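Local coordinates for putative sugar binding protein (Geobacillus stearothermophilus, PDB 6GT9), which binds galactose and probably glucose as the sugar-binding protein of a three-component sensing system linked to galactan utilization, at residues 175-178 / 179-182. Residues are numbered along the deposited sequence; the frame is centred on the assembly and turned at random. Where two conformers were deposited one is given.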
ATOM      1  N   PHE A 175      -1.855  11.136   8.559  1.00 22.04           N
ATOM      2  CA  PHE A 175      -2.743  10.924   9.701  1.00 24.80           C
ATOM      3  C   PHE A 175      -2.398  11.872  10.838  1.00 24.22           C
ATOM      4  O   PHE A 175      -3.273  12.545  11.395  1.00 28.52           O
ATOM      5  CB  PHE A 175      -2.630   9.466  10.157  1.00 21.34           C
ATOM      6  CG  PHE A 175      -3.421   9.137  11.404  1.00 22.09           C
ATOM      7  CD1 PHE A 175      -2.853   9.276  12.664  1.00 25.77           C
ATOM      8  CD2 PHE A 175      -4.716   8.644  11.308  1.00 20.94           C
ATOM      9  CE1 PHE A 175      -3.565   8.950  13.812  1.00 22.73           C
ATOM     10  CE2 PHE A 175      -5.448   8.327  12.457  1.00 21.80           C
ATOM     11  CZ  PHE A 175      -4.865   8.475  13.709  1.00 21.54           C
ATOM     12  N   GLU A 176      -1.112  11.931  11.193  1.00 26.11           N
ATOM     13  CA  GLU A 176      -0.661  12.761  12.299  1.00 27.34           C
ATOM     14  C   GLU A 176      -0.956  14.238  12.051  1.00 29.81           C
ATOM     15  O   GLU A 176      -1.401  14.953  12.961  1.00 27.72           O
ATOM     16  CB  GLU A 176       0.832  12.522  12.524  1.00 26.38           C
ATOM     17  CG  GLU A 176       1.137  11.136  13.099  1.00 27.17           C
ATOM     18  CD  GLU A 176       2.617  10.789  13.068  1.00 32.42           C
ATOM     19  OE1 GLU A 176       3.379  11.460  12.341  1.00 35.37           O
ATOM     20  OE2 GLU A 176       3.019   9.832  13.773  1.00 36.82           O
ATOM     21  N   ASP A 177      -0.731  14.713  10.824  1.00 24.68           N
ATOM     22  CA  ASP A 177      -1.056  16.103  10.514  1.00 29.68           C
ATOM     23  C   ASP A 177      -2.550  16.362  10.656  1.00 26.43           C
ATOM     24  O   ASP A 177      -2.964  17.441  11.107  1.00 26.62           O
ATOM     25  CB  ASP A 177      -0.590  16.457   9.100  1.00 26.94           C
ATOM     26  CG  ASP A 177       0.927  16.504   8.973  1.00 30.96           C
ATOM     27  OD1 ASP A 177       1.618  16.603  10.009  1.00 32.53           O
ATOM     28  OD2 ASP A 177       1.428  16.464   7.829  1.00 30.89           O
ATOM     29  N   ALA A 178      -3.378  15.387  10.273  1.00 26.45           N
ATOM     30  CA  ALA A 178      -4.823  15.607  10.274  1.00 27.80           C
ATOM     31  C   ALA A 178      -5.392  15.677  11.691  1.00 29.44           C
ATOM     32  O   ALA A 178      -6.326  16.444  11.943  1.00 32.89           O
ATOM     33  CB  ALA A 178      -5.528  14.513   9.473  1.00 25.45           C
ATOM     34  N   VAL A 179      -4.865  14.877  12.625  1.00 31.46           N
ATOM     35  CA  VAL A 179      -5.364  14.874  14.001  1.00 28.00           C
ATOM     36  C   VAL A 179      -4.601  15.831  14.905  1.00 32.20           C
ATOM     37  O   VAL A 179      -4.895  15.897  16.109  1.00 33.25           O
ATOM     38  CB  VAL A 179      -5.327  13.457  14.611  1.00 27.77           C
ATOM     39  CG1 VAL A 179      -6.117  12.477  13.748  1.00 30.60           C
ATOM     40  CG2 VAL A 179      -3.882  12.980  14.812  1.00 23.33           C
ATOM     41  N   ARG A 180      -3.646  16.595  14.360  1.00 31.69           N
ATOM     42  CA  ARG A 180      -2.782  17.411  15.211  0.51 34.20           C
ATOM     43  C   ARG A 180      -3.542  18.554  15.872  1.00 32.88           C
ATOM     44  O   ARG A 180      -3.176  18.976  16.973  1.00 31.06           O
ATOM     45  CB  ARG A 180      -1.600  17.961  14.410  0.51 34.99           C
ATOM     46  CG  ARG A 180      -0.614  18.781  15.240  0.51 35.26           C
ATOM     47  CD  ARG A 180       0.741  18.940  14.557  0.51 40.49           C
ATOM     48  NE  ARG A 180       1.432  17.666  14.347  0.51 40.23           N
ATOM     49  CZ  ARG A 180       1.773  17.196  13.151  0.51 37.04           C
ATOM     50  NH1 ARG A 180       1.492  17.901  12.067  0.51 38.41           N
ATOM     51  NH2 ARG A 180       2.400  16.033  13.033  0.51 34.68           N
ATOM     52  N   GLN A 181      -4.588  19.063  15.233  1.00 33.17           N
ATOM     53  CA  GLN A 181      -5.384  20.120  15.842  1.00 39.21           C
ATOM     54  C   GLN A 181      -6.448  19.582  16.798  1.00 34.99           C
ATOM     55  O   GLN A 181      -7.268  20.368  17.277  1.00 36.43           O
ATOM     56  CB  GLN A 181      -6.038  20.986  14.755  1.00 38.07           C
ATOM     57  CG  GLN A 181      -7.244  20.358  14.066  1.00 41.84           C
ATOM     58  CD  GLN A 181      -6.881  19.201  13.143  1.00 44.24           C
ATOM     59  OE1 GLN A 181      -5.720  19.049  12.727  1.00 44.97           O
ATOM     60  NE2 GLN A 181      -7.877  18.371  12.821  1.00 39.82           N
ATOM     61  N   GLU A 182      -6.461  18.277  17.088  1.00 31.45           N
ATOM     62  CA  GLU A 182      -7.390  17.696  18.060  1.00 27.94           C
ATOM     63  C   GLU A 182      -6.608  17.400  19.338  1.00 32.41           C
ATOM     64  O   GLU A 182      -5.876  16.409  19.417  1.00 30.20           O
ATOM     65  CB  GLU A 182      -8.070  16.444  17.509  1.00 26.63           C
ATOM     66  CG  GLU A 182      -8.971  16.680  16.295  1.00 27.37           C
ATOM     67  CD  GLU A 182     -10.381  17.106  16.685  1.00 29.28           C
ATOM     68  OE1 GLU A 182     -11.297  17.047  15.832  1.00 27.14           O
ATOM     69  OE2 GLU A 182     -10.572  17.500  17.851  1.00 28.76           O
TER
HETATM   70  O   HOH W   1      -0.615  19.520  11.568  1.00 45.49           O
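Asp177 and Arg180 form a salt bridge where helix 166-179 runs out into a type I beta turn, Val179 to Glu182, leading to strand 185-192 of the periplasmic binding protein fold. The two side chains run alongside each other in the same direction, and OD1 of Asp177 meets the guanidinium edge 2.4 Å from NH1 of Arg180, a length that is doubtful because Arg180 has two conformers. A second, weak bond comes from NH2, and the carboxylate and guanidinium planes stand 65° apart. Arginine suits this exposed position because its long, flexible chain, bent at chi3 (-63°), reaches back to Asp177. One water links Asp177 O to Arg180 NH1. On the buried side, the N-H of Val179 donates to Phe175 O, 3.1 Å from N, an i to i-4 backbone bond, while branched Val179 fills the apolar side, CG1 over one face of the Phe175 ring near its margin. In the helix's last turn, Gln181 NE2 donates to Ala178 O at 2.6 Å (136°), but OE1 is also 2.8 Å from Ala178 O, making the amide orientation doubtful. Farther out, Phe175 stacks on Tyr218, Val179 touches Ile185, and Arg173 NE bridges to Asp177 OD1. Both carboxylate oxygens have partners, since Tyr136 OH hydrogen-bonds Asp177 OD2.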